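Long-range contacts in cell division control protein 45 cdc45 putative (PDB 6CC2), which probably takes part in chromosomal DNA replication as the Cdc45 subunit that joins MCM and GINS in the replicative helicase: residues Ala360-Thr366 with Tyr393-Lys399; Leu295-Met299 with Lys324-Tyr328; Lys426-Val432 with Leu466-Val472. One frame throughout, in Å; residues are numbered along the deposited sequence.

Contact 1 (Ala360-Thr366 with Tyr393-Lys399); sequences AIGSIIT and YDFGFAK
The rings of Tyr-393 and Phe-395 are met at their edges by the helix of Ala-360, and that of Phe-397 obliquely. Ala-360 CB lies at the edge of the Tyr-393 ring, in its plane, 3.8 Å from Tyr-393 CD1. The same methyl approaches the Phe-397 ring obliquely, 3.8 Å from Phe-397 CD1, while Tyr-393 O sits over one face of that ring, offset toward the rim; His-264 also stacks on Phe-397. At the Phe-395 edge, Ile-364 CD1 comes to 3.3 Å from Phe-395 CD2; the two side chains cross nearly at right angles, and the spacing marks very tight packing. Between the rings, Gly-396 presents bare backbone: its CA is 4.1 Å from Ala-360 CA, so the helix axes can close to 7.8 Å, crossing at 72°. This is a helix-helix crossing built on two small residues. At its far end Lys-399 reaches the carbonyls at the end of the first helix and just beyond it. With CG anti to the backbone N (chi1 -174°) and the rest of the chain extended, it runs alongside Ser-363, whose OG is 3.0 Å from Lys-399 CG. The ammonium NZ donates to Thr-366 O at 2.8 Å, in the carbonyl plane, and weakly to Ser-363 O and Ile-364 O, which probably lets its charge balance the helix end. Gln-372 is a further, weak partner of the ammonium. Helix 374-385 packs against Ile-361 and Tyr-393 through Leu-384, and helix 33-48 touches Ile-361 through Val-33.

Contact 2 (Leu295-Met299 with Lys324-Tyr328); sequences LIADM and KMEGY
Tyr-328 of helix 315-331 reaches across to Leu-295, Asp-298 and Met-299 near the last turn of helix 288-298, and its meeting with Met-299, a selenomethionine here, is a Met-aromatic contact within a helix-helix packing. The selenium lies at the ring edge: Met-299 SE is 5.5 Å from the Tyr-328 ring centroid and 79° off the ring normal, so it does not sit over a face. The tight part is apolar. Met-299 CG is 3.7 Å from Tyr-328 CE2, and the same carbon rests 3.8 Å from Lys-324 CB, wedged between a ring and an aliphatic chain one helical turn apart. Leu-295 CD2 completes this packing 3.6 Å from Tyr-328 CE2, where the leucine and tyrosine side chains run side by side but point opposite ways. Toward solvent the contact becomes polar and looser. Asp-298 is exposed, and its pairing with the partly exposed Lys-324 is a long salt bridge, 3.9 Å between Asp-298 OD2 and Lys-324 NZ. The chain of Lys-324, bent at chi2, instead brings its CE to 3.2 Å from Asp-298 O. One firm polar bond holds this side: Asp-298 CG stands anti to its own N (chi1 -168°), and OD2 meets the phenol near the ring plane. Tyr-328 OH donates to Asp-298 OD2 at 2.6 Å, arriving on the anti side of the carboxylate, 20° out of its plane.

Contact 3 (Lys426-Val432 with Leu466-Val472); sequences KYRFCSV and LPFILAV. With EDO (1,2-ethanediol), chain C.
Ile-469 O is gripped twice by the opposing strand: Cys-430 N donates to it at 2.9 Å, and Phe-429 CA makes a CA-H...O contact at 3.2 Å. The same oxygen lies over one face of the Phe-429 ring. Five N-H...O bonds join the strands, from Arg-428 N to Pro-467 O through to Val-432 N to Ala-471 O at 2.8 Å. The N-to-C directions of the two strand segments differ by 13°, and pairs run in step from Arg-428 with Phe-468 to Val-432 with Val-472. These neighbours are the two parallel strands of a beta-alpha-beta crossover, linked through helices 435-441 and 444-462. On one side of the sheet Ile-469 CD1 makes a CH-pi contact over the Tyr-427 face, 4.2 Å from the ring centroid, beneath helices 494-508 and 529-537. On the other, Phe-468 CZ touches Cys-430 CB at 3.6 Å, beside the disulfide from Cys-430 to Cys-420. Here Leu-466 CD1 covers the centre of one guanidinium face of Arg-428, and a water links Arg-428 NH1 to Leu-466 O. Arg-428 NE donates to O2 of an ethanediol, probably from the crystallisation liquor, at 2.8 Å, with an N-H...O angle of 166°.

Overall arrangement
Along the chain the contacts follow in series, contact 2 first, then contact 1, then contact 3, and none touches another. Contact 1 lies deepest, its centre about 12 Å from that of the chain, whereas contact 2 sits at the surface about 30 Å out. Their centres are about 29 Å apart; contact 3 lies about 27 Å from contact 1 and 35 Å from contact 2. The first turns of helix 393-417 lie in contact 1, and it leads on to strand 419-423, the antiparallel neighbour of strand 427-432 in the mixed sheet of contact 3. That sheet is consistent with the DHHA1-like C-terminal part expected of Cdc45, a RecJ relative; the helix joins it to the helical region holding contact 1.

Contact 1 (Ala360-Thr366 with Tyr393-Lys399)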
loop_
_atom_site.group_PDB
_atom_site.type_symbol
_atom_site.label_atom_id
_atom_site.label_comp_id
_atom_site.label_asym_id
_atom_site.label_seq_id
_atom_site.Cartn_x
_atom_site.Cartn_y
_atom_site.Cartn_z
ATOM N N ALA A 360 5.413 -3.656 -7.865
ATOM C CA ALA A 360 5.940 -2.758 -8.877
ATOM C C ALA A 360 5.160 -1.456 -8.891
ATOM O O ALA A 360 5.743 -0.371 -8.915
ATOM C CB ALA A 360 5.875 -3.412 -10.258
ATOM N N ILE A 361 3.821 -1.550 -8.905
ATOM C CA ILE A 361 2.992 -0.343 -8.935
ATOM C C ILE A 361 3.135 0.428 -7.632
ATOM O O ILE A 361 3.211 1.669 -7.637
ATOM C CB ILE A 361 1.525 -0.717 -9.225
ATOM C CG1 ILE A 361 1.429 -1.429 -10.580
ATOM C CG2 ILE A 361 0.622 0.528 -9.196
ATOM C CD1 ILE A 361 0.110 -2.152 -10.815
ATOM N N GLY A 362 3.178 -0.284 -6.495
ATOM C CA GLY A 362 3.363 0.387 -5.222
ATOM C C GLY A 362 4.653 1.188 -5.190
ATOM O O GLY A 362 4.695 2.301 -4.656
ATOM N N SER A 363 5.704 0.651 -5.801
ATOM C CA SER A 363 6.959 1.379 -5.888
ATOM C C SER A 363 6.849 2.580 -6.814
ATOM O O SER A 363 7.353 3.663 -6.498
ATOM C CB SER A 363 8.071 0.431 -6.353
ATOM O OG SER A 363 9.314 1.117 -6.470
ATOM N N ILE A 364 6.189 2.416 -7.962
ATOM C CA ILE A 364 6.050 3.551 -8.887
ATOM C C ILE A 364 5.351 4.729 -8.206
ATOM O O ILE A 364 5.726 5.894 -8.407
ATOM C CB ILE A 364 5.298 3.116 -10.160
ATOM C CG1 ILE A 364 6.137 2.185 -11.006
ATOM C CG2 ILE A 364 4.861 4.344 -10.978
ATOM C CD1 ILE A 364 7.460 2.738 -11.434
ATOM N N ILE A 365 4.320 4.467 -7.398
ATOM C CA ILE A 365 3.567 5.556 -6.780
ATOM C C ILE A 365 4.202 6.045 -5.477
ATOM O O ILE A 365 3.637 6.911 -4.797
ATOM C CB ILE A 365 2.096 5.157 -6.521
ATOM C CG1 ILE A 365 1.988 4.068 -5.468
ATOM C CG2 ILE A 365 1.434 4.724 -7.827
ATOM C CD1 ILE A 365 0.559 3.844 -5.003
ATOM N N THR A 366 5.356 5.506 -5.099
ATOM C CA THR A 366 6.096 6.037 -3.963
ATOM C C THR A 366 6.938 7.213 -4.432
ATOM O O THR A 366 7.762 7.061 -5.329
ATOM C CB THR A 366 6.982 4.946 -3.368
ATOM O OG1 THR A 366 6.160 3.845 -2.935
ATOM C CG2 THR A 366 7.779 5.491 -2.170
ATOM N N TYR A 393 6.727 -3.411 -16.670
ATOM C CA TYR A 393 6.900 -3.753 -15.267
ATOM C C TYR A 393 8.363 -3.765 -14.850
ATOM O O TYR A 393 8.650 -3.647 -13.656
ATOM C CB TYR A 393 6.270 -5.116 -14.967
ATOM C CG TYR A 393 4.764 -5.014 -14.752
ATOM C CD1 TYR A 393 4.252 -4.619 -13.528
ATOM C CD2 TYR A 393 3.876 -5.301 -15.779
ATOM C CE1 TYR A 393 2.900 -4.510 -13.319
ATOM C CE2 TYR A 393 2.520 -5.182 -15.597
ATOM C CZ TYR A 393 2.033 -4.788 -14.358
ATOM O OH TYR A 393 0.682 -4.676 -14.169
ATOM N N ASP A 394 9.288 -3.854 -15.803
ATOM C CA ASP A 394 10.707 -3.897 -15.434
ATOM C C ASP A 394 11.115 -2.660 -14.647
ATOM O O ASP A 394 11.891 -2.764 -13.685
ATOM C CB ASP A 394 11.576 -4.046 -16.680
ATOM C CG ASP A 394 11.510 -5.439 -17.262
ATOM O OD1 ASP A 394 11.087 -6.361 -16.533
ATOM O OD2 ASP A 394 11.887 -5.608 -18.440
ATOM N N PHE A 395 10.614 -1.486 -15.041
ATOM C CA PHE A 395 10.958 -0.252 -14.337
ATOM C C PHE A 395 10.456 -0.291 -12.895
ATOM O O PHE A 395 11.162 0.140 -11.974
ATOM C CB PHE A 395 10.370 0.948 -15.082
ATOM C CG PHE A 395 10.751 2.278 -14.493
ATOM C CD1 PHE A 395 12.003 2.824 -14.728
ATOM C CD2 PHE A 395 9.859 2.982 -13.707
ATOM C CE1 PHE A 395 12.353 4.046 -14.187
ATOM C CE2 PHE A 395 10.204 4.204 -13.161
ATOM C CZ PHE A 395 11.451 4.735 -13.403
ATOM N N GLY A 396 9.240 -0.793 -12.686
ATOM C CA GLY A 396 8.716 -0.923 -11.330
ATOM C C GLY A 396 9.482 -1.935 -10.502
ATOM O O GLY A 396 9.760 -1.689 -9.330
ATOM N N PHE A 397 9.808 -3.092 -11.089
ATOM C CA PHE A 397 10.627 -4.069 -10.387
ATOM C C PHE A 397 11.955 -3.440 -9.968
ATOM O O PHE A 397 12.406 -3.598 -8.828
ATOM C CB PHE A 397 10.905 -5.293 -11.260
ATOM C CG PHE A 397 9.681 -6.072 -11.673
ATOM C CD1 PHE A 397 8.515 -6.051 -10.929
ATOM C CD2 PHE A 397 9.711 -6.842 -12.834
ATOM C CE1 PHE A 397 7.401 -6.768 -11.346
ATOM C CE2 PHE A 397 8.610 -7.565 -13.243
ATOM C CZ PHE A 397 7.451 -7.540 -12.490
ATOM N N ALA A 398 12.586 -2.695 -10.886
ATOM C CA ALA A 398 13.895 -2.115 -10.577
ATOM C C ALA A 398 13.796 -1.088 -9.458
ATOM O O ALA A 398 14.662 -1.048 -8.562
ATOM C CB ALA A 398 14.498 -1.473 -11.825
ATOM N N LYS A 399 12.762 -0.236 -9.500
ATOM C CA LYS A 399 12.611 0.773 -8.458
ATOM C C LYS A 399 12.378 0.114 -7.101
ATOM O O LYS A 399 12.968 0.526 -6.085
ATOM C CB LYS A 399 11.459 1.717 -8.785
ATOM C CG LYS A 399 11.336 2.893 -7.825
ATOM C CD LYS A 399 10.185 3.844 -8.242
ATOM C CE LYS A 399 10.059 5.012 -7.267
ATOM N NZ LYS A 399 8.938 5.934 -7.647
#

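Contact 2 (Leu295-Met299 with Lys324-Tyr328)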
loop_
_atom_site.group_PDB
_atom_site.type_symbol
_atom_site.label_atom_id
_atom_site.label_comp_id
_atom_site.label_asym_id
_atom_site.label_seq_id
_atom_site.Cartn_x
_atom_site.Cartn_y
_atom_site.Cartn_z
ATOM N N LEU A 295 22.993 -19.973 6.243
ATOM C CA LEU A 295 21.701 -20.518 5.856
ATOM C C LEU A 295 21.718 -20.979 4.399
ATOM O O LEU A 295 21.216 -22.061 4.077
ATOM C CB LEU A 295 20.617 -19.468 6.075
ATOM C CG LEU A 295 19.142 -19.828 5.879
ATOM C CD1 LEU A 295 18.760 -19.929 4.409
ATOM C CD2 LEU A 295 18.809 -21.121 6.615
ATOM N N ILE A 296 22.276 -20.159 3.507
ATOM C CA ILE A 296 22.305 -20.524 2.096
ATOM C C ILE A 296 23.095 -21.812 1.908
ATOM O O ILE A 296 22.700 -22.701 1.145
ATOM C CB ILE A 296 22.890 -19.381 1.261
ATOM C CG1 ILE A 296 22.063 -18.094 1.397
ATOM C CG2 ILE A 296 22.971 -19.801 -0.222
ATOM C CD1 ILE A 296 20.613 -18.245 0.989
ATOM N N ALA A 297 24.224 -21.935 2.610
ATOM C CA ALA A 297 25.030 -23.151 2.542
ATOM C C ALA A 297 24.279 -24.349 3.107
ATOM O O ALA A 297 24.428 -25.471 2.603
ATOM C CB ALA A 297 26.348 -22.940 3.277
ATOM N N ASP A 298 23.471 -24.136 4.144
ATOM C CA ASP A 298 22.669 -25.214 4.702
ATOM C C ASP A 298 21.698 -25.790 3.681
ATOM O O ASP A 298 21.322 -26.963 3.782
ATOM C CB ASP A 298 21.884 -24.708 5.917
ATOM C CG ASP A 298 21.259 -25.839 6.718
ATOM O OD1 ASP A 298 21.952 -26.395 7.596
ATOM O OD2 ASP A 298 20.080 -26.177 6.470
HETATM N N MSE A 299 21.263 -24.985 2.716
HETATM C CA MSE A 299 20.352 -25.463 1.682
HETATM C C MSE A 299 21.091 -26.250 0.602
HETATM O O MSE A 299 20.468 -26.878 -0.261
HETATM C CB MSE A 299 19.602 -24.290 1.048
HETATM C CG MSE A 299 18.714 -23.572 2.017
HETATM SE SE MSE A 299 17.596 -22.257 1.105
HETATM C CE MSE A 299 18.959 -21.128 0.426
ATOM N N LYS A 324 13.881 -27.105 1.179
ATOM C CA LYS A 324 14.468 -26.591 2.406
ATOM C C LYS A 324 13.576 -25.538 3.049
ATOM O O LYS A 324 13.396 -25.545 4.277
ATOM C CB LYS A 324 15.857 -26.018 2.111
ATOM C CG LYS A 324 16.933 -27.096 1.877
ATOM C CD LYS A 324 17.159 -27.897 3.137
ATOM C CE LYS A 324 18.557 -28.520 3.172
ATOM N NZ LYS A 324 18.787 -29.264 4.425
HETATM N N MSE A 325 12.990 -24.646 2.243
HETATM C CA MSE A 325 12.153 -23.572 2.759
HETATM C C MSE A 325 10.861 -24.115 3.354
HETATM O O MSE A 325 10.342 -23.572 4.335
HETATM C CB MSE A 325 11.848 -22.558 1.670
HETATM C CG MSE A 325 12.976 -21.589 1.388
HETATM SE SE MSE A 325 13.364 -20.399 2.908
HETATM C CE MSE A 325 11.638 -19.550 3.078
ATOM N N GLU A 326 10.330 -25.185 2.759
ATOM C CA GLU A 326 9.185 -25.857 3.352
ATOM C C GLU A 326 9.490 -26.263 4.786
ATOM O O GLU A 326 8.704 -25.982 5.698
ATOM C CB GLU A 326 8.792 -27.070 2.508
ATOM C CG GLU A 326 8.097 -26.711 1.200
ATOM C CD GLU A 326 7.692 -27.931 0.388
ATOM O OE1 GLU A 326 7.863 -29.066 0.884
ATOM O OE2 GLU A 326 7.203 -27.755 -0.746
ATOM N N GLY A 327 10.648 -26.904 5.004
ATOM C CA GLY A 327 11.038 -27.282 6.354
ATOM C C GLY A 327 11.290 -26.079 7.244
ATOM O O GLY A 327 10.800 -26.014 8.374
ATOM N N TYR A 328 12.057 -25.105 6.748
ATOM C CA TYR A 328 12.316 -23.906 7.544
ATOM C C TYR A 328 11.006 -23.239 7.959
ATOM O O TYR A 328 10.886 -22.718 9.070
ATOM C CB TYR A 328 13.172 -22.910 6.763
ATOM C CG TYR A 328 14.565 -23.383 6.408
ATOM C CD1 TYR A 328 15.221 -24.336 7.170
ATOM C CD2 TYR A 328 15.224 -22.857 5.311
ATOM C CE1 TYR A 328 16.501 -24.755 6.840
ATOM C CE2 TYR A 328 16.492 -23.256 4.975
ATOM C CZ TYR A 328 17.127 -24.210 5.737
ATOM O OH TYR A 328 18.393 -24.603 5.380
#

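Contact 3 (Lys426-Val432 with Leu466-Val472)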
loop_
_atom_site.group_PDB
_atom_site.type_symbol
_atom_site.label_atom_id
_atom_site.label_comp_id
_atom_site.label_asym_id
_atom_site.label_seq_id
_atom_site.Cartn_x
_atom_site.Cartn_y
_atom_site.Cartn_z
ATOM N N LYS A 426 3.966 4.405 23.273
ATOM C CA LYS A 426 3.177 5.303 22.432
ATOM C C LYS A 426 3.774 5.456 21.050
ATOM O O LYS A 426 3.042 5.581 20.063
ATOM C CB LYS A 426 3.074 6.677 23.095
ATOM C CG LYS A 426 2.495 6.664 24.505
ATOM C CD LYS A 426 0.993 6.835 24.487
ATOM C CE LYS A 426 0.436 6.951 25.899
ATOM N NZ LYS A 426 -1.007 7.311 25.884
ATOM N N TYR A 427 5.097 5.456 20.954
ATOM C CA TYR A 427 5.791 5.597 19.696
ATOM C C TYR A 427 7.228 5.174 19.917
ATOM O O TYR A 427 7.732 5.187 21.039
ATOM C CB TYR A 427 5.747 7.042 19.154
ATOM C CG TYR A 427 6.256 8.070 20.131
ATOM C CD1 TYR A 427 5.412 8.654 21.066
ATOM C CD2 TYR A 427 7.593 8.458 20.131
ATOM C CE1 TYR A 427 5.877 9.575 21.982
ATOM C CE2 TYR A 427 8.064 9.374 21.053
ATOM C CZ TYR A 427 7.200 9.928 21.981
ATOM O OH TYR A 427 7.648 10.861 22.895
ATOM N N ARG A 428 7.869 4.796 18.833
ATOM C CA ARG A 428 9.313 4.649 18.804
ATOM C C ARG A 428 9.896 5.936 18.235
ATOM O O ARG A 428 9.286 6.577 17.377
ATOM C CB ARG A 428 9.772 3.470 17.968
ATOM C CG ARG A 428 9.383 2.155 18.559
ATOM C CD ARG A 428 10.059 1.004 17.825
ATOM N NE ARG A 428 9.772 -0.210 18.579
ATOM C CZ ARG A 428 8.745 -1.021 18.359
ATOM N NH1 ARG A 428 7.934 -0.820 17.333
ATOM N NH2 ARG A 428 8.562 -2.063 19.150
ATOM N N PHE A 429 11.044 6.327 18.757
ATOM C CA PHE A 429 11.717 7.552 18.334
ATOM C C PHE A 429 13.152 7.180 18.006
ATOM O O PHE A 429 13.815 6.501 18.801
ATOM C CB PHE A 429 11.708 8.633 19.431
ATOM C CG PHE A 429 12.228 9.950 18.959
ATOM C CD1 PHE A 429 13.599 10.168 18.840
ATOM C CD2 PHE A 429 11.368 10.963 18.632
ATOM C CE1 PHE A 429 14.074 11.405 18.379
ATOM C CE2 PHE A 429 11.834 12.183 18.158
ATOM C CZ PHE A 429 13.191 12.385 18.023
ATOM N N CYS A 430 13.623 7.634 16.845
ATOM C CA CYS A 430 14.994 7.388 16.438
ATOM C C CYS A 430 15.550 8.665 15.828
ATOM O O CYS A 430 14.870 9.317 15.043
ATOM C CB CYS A 430 15.081 6.274 15.422
ATOM S SG CYS A 430 16.779 5.733 15.192
ATOM N N SER A 431 16.778 9.012 16.182
ATOM C CA SER A 431 17.430 10.182 15.610
ATOM C C SER A 431 18.753 9.767 14.988
ATOM O O SER A 431 19.465 8.924 15.529
ATOM C CB SER A 431 17.646 11.301 16.651
ATOM O OG SER A 431 18.539 10.949 17.652
ATOM N N VAL A 432 19.044 10.349 13.837
ATOM C CA VAL A 432 20.204 10.025 13.023
ATOM C C VAL A 432 20.957 11.314 12.799
ATOM O O VAL A 432 20.399 12.268 12.232
ATOM C CB VAL A 432 19.790 9.405 11.670
ATOM C CG1 VAL A 432 21.023 9.100 10.841
ATOM C CG2 VAL A 432 18.957 8.162 11.891
ATOM N N LEU A 466 4.147 -0.214 16.876
ATOM C CA LEU A 466 4.019 1.164 17.307
ATOM C C LEU A 466 4.197 2.081 16.115
ATOM O O LEU A 466 4.885 1.729 15.149
ATOM C CB LEU A 466 5.074 1.518 18.369
ATOM C CG LEU A 466 4.880 0.843 19.711
ATOM C CD1 LEU A 466 6.120 1.057 20.538
ATOM C CD2 LEU A 466 3.630 1.409 20.427
ATOM N N PRO A 467 3.620 3.279 16.170
ATOM C CA PRO A 467 4.008 4.320 15.218
ATOM C C PRO A 467 5.448 4.726 15.478
ATOM O O PRO A 467 6.025 4.427 16.530
ATOM C CB PRO A 467 3.006 5.447 15.495
ATOM C CG PRO A 467 2.589 5.258 16.898
ATOM C CD PRO A 467 2.685 3.771 17.193
ATOM N N PHE A 468 6.057 5.334 14.466
ATOM C CA PHE A 468 7.493 5.583 14.457
ATOM C C PHE A 468 7.771 7.048 14.132
ATOM O O PHE A 468 7.221 7.587 13.164
ATOM C CB PHE A 468 8.194 4.679 13.431
ATOM C CG PHE A 468 9.658 4.527 13.663
ATOM C CD1 PHE A 468 10.558 5.482 13.205
ATOM C CD2 PHE A 468 10.156 3.411 14.310
ATOM C CE1 PHE A 468 11.906 5.334 13.433
ATOM C CE2 PHE A 468 11.505 3.241 14.526
ATOM C CZ PHE A 468 12.390 4.219 14.109
ATOM N N ILE A 469 8.625 7.681 14.933
ATOM C CA ILE A 469 9.043 9.067 14.725
ATOM C C ILE A 469 10.543 9.057 14.474
ATOM O O ILE A 469 11.322 8.548 15.295
ATOM C CB ILE A 469 8.683 9.972 15.914
ATOM C CG1 ILE A 469 7.168 10.058 16.045
ATOM C CG2 ILE A 469 9.287 11.376 15.691
ATOM C CD1 ILE A 469 6.687 10.726 17.278
ATOM N N LEU A 470 10.941 9.581 13.314
ATOM C CA LEU A 470 12.320 9.548 12.850
ATOM C C LEU A 470 12.806 10.975 12.673
ATOM O O LEU A 470 12.130 11.779 12.024
ATOM C CB LEU A 470 12.404 8.797 11.512
ATOM C CG LEU A 470 13.774 8.842 10.829
ATOM C CD1 LEU A 470 14.782 8.068 11.574
ATOM C CD2 LEU A 470 13.615 8.308 9.391
ATOM N N ALA A 471 13.945 11.283 13.277
ATOM C CA ALA A 471 14.610 12.581 13.125
ATOM C C ALA A 471 15.926 12.398 12.387
ATOM O O ALA A 471 16.786 11.629 12.837
ATOM C CB ALA A 471 14.868 13.213 14.487
ATOM N N VAL A 472 16.099 13.117 11.278
ATOM C CA VAL A 472 17.302 13.020 10.465
ATOM C C VAL A 472 17.963 14.377 10.375
ATOM O O VAL A 472 17.310 15.366 10.009
ATOM C CB VAL A 472 16.999 12.474 9.051
ATOM C CG1 VAL A 472 18.326 12.241 8.280
ATOM C CG2 VAL A 472 16.163 11.192 9.131
HETATM C C1 EDO C . 13.253 1.138 19.558
HETATM O O1 EDO C . 13.653 0.257 18.484
HETATM C C2 EDO C . 12.838 0.330 20.790
HETATM O O2 EDO C . 11.753 -0.547 20.481
HETATM O O HOH W 1 7.585 1.152 15.260
#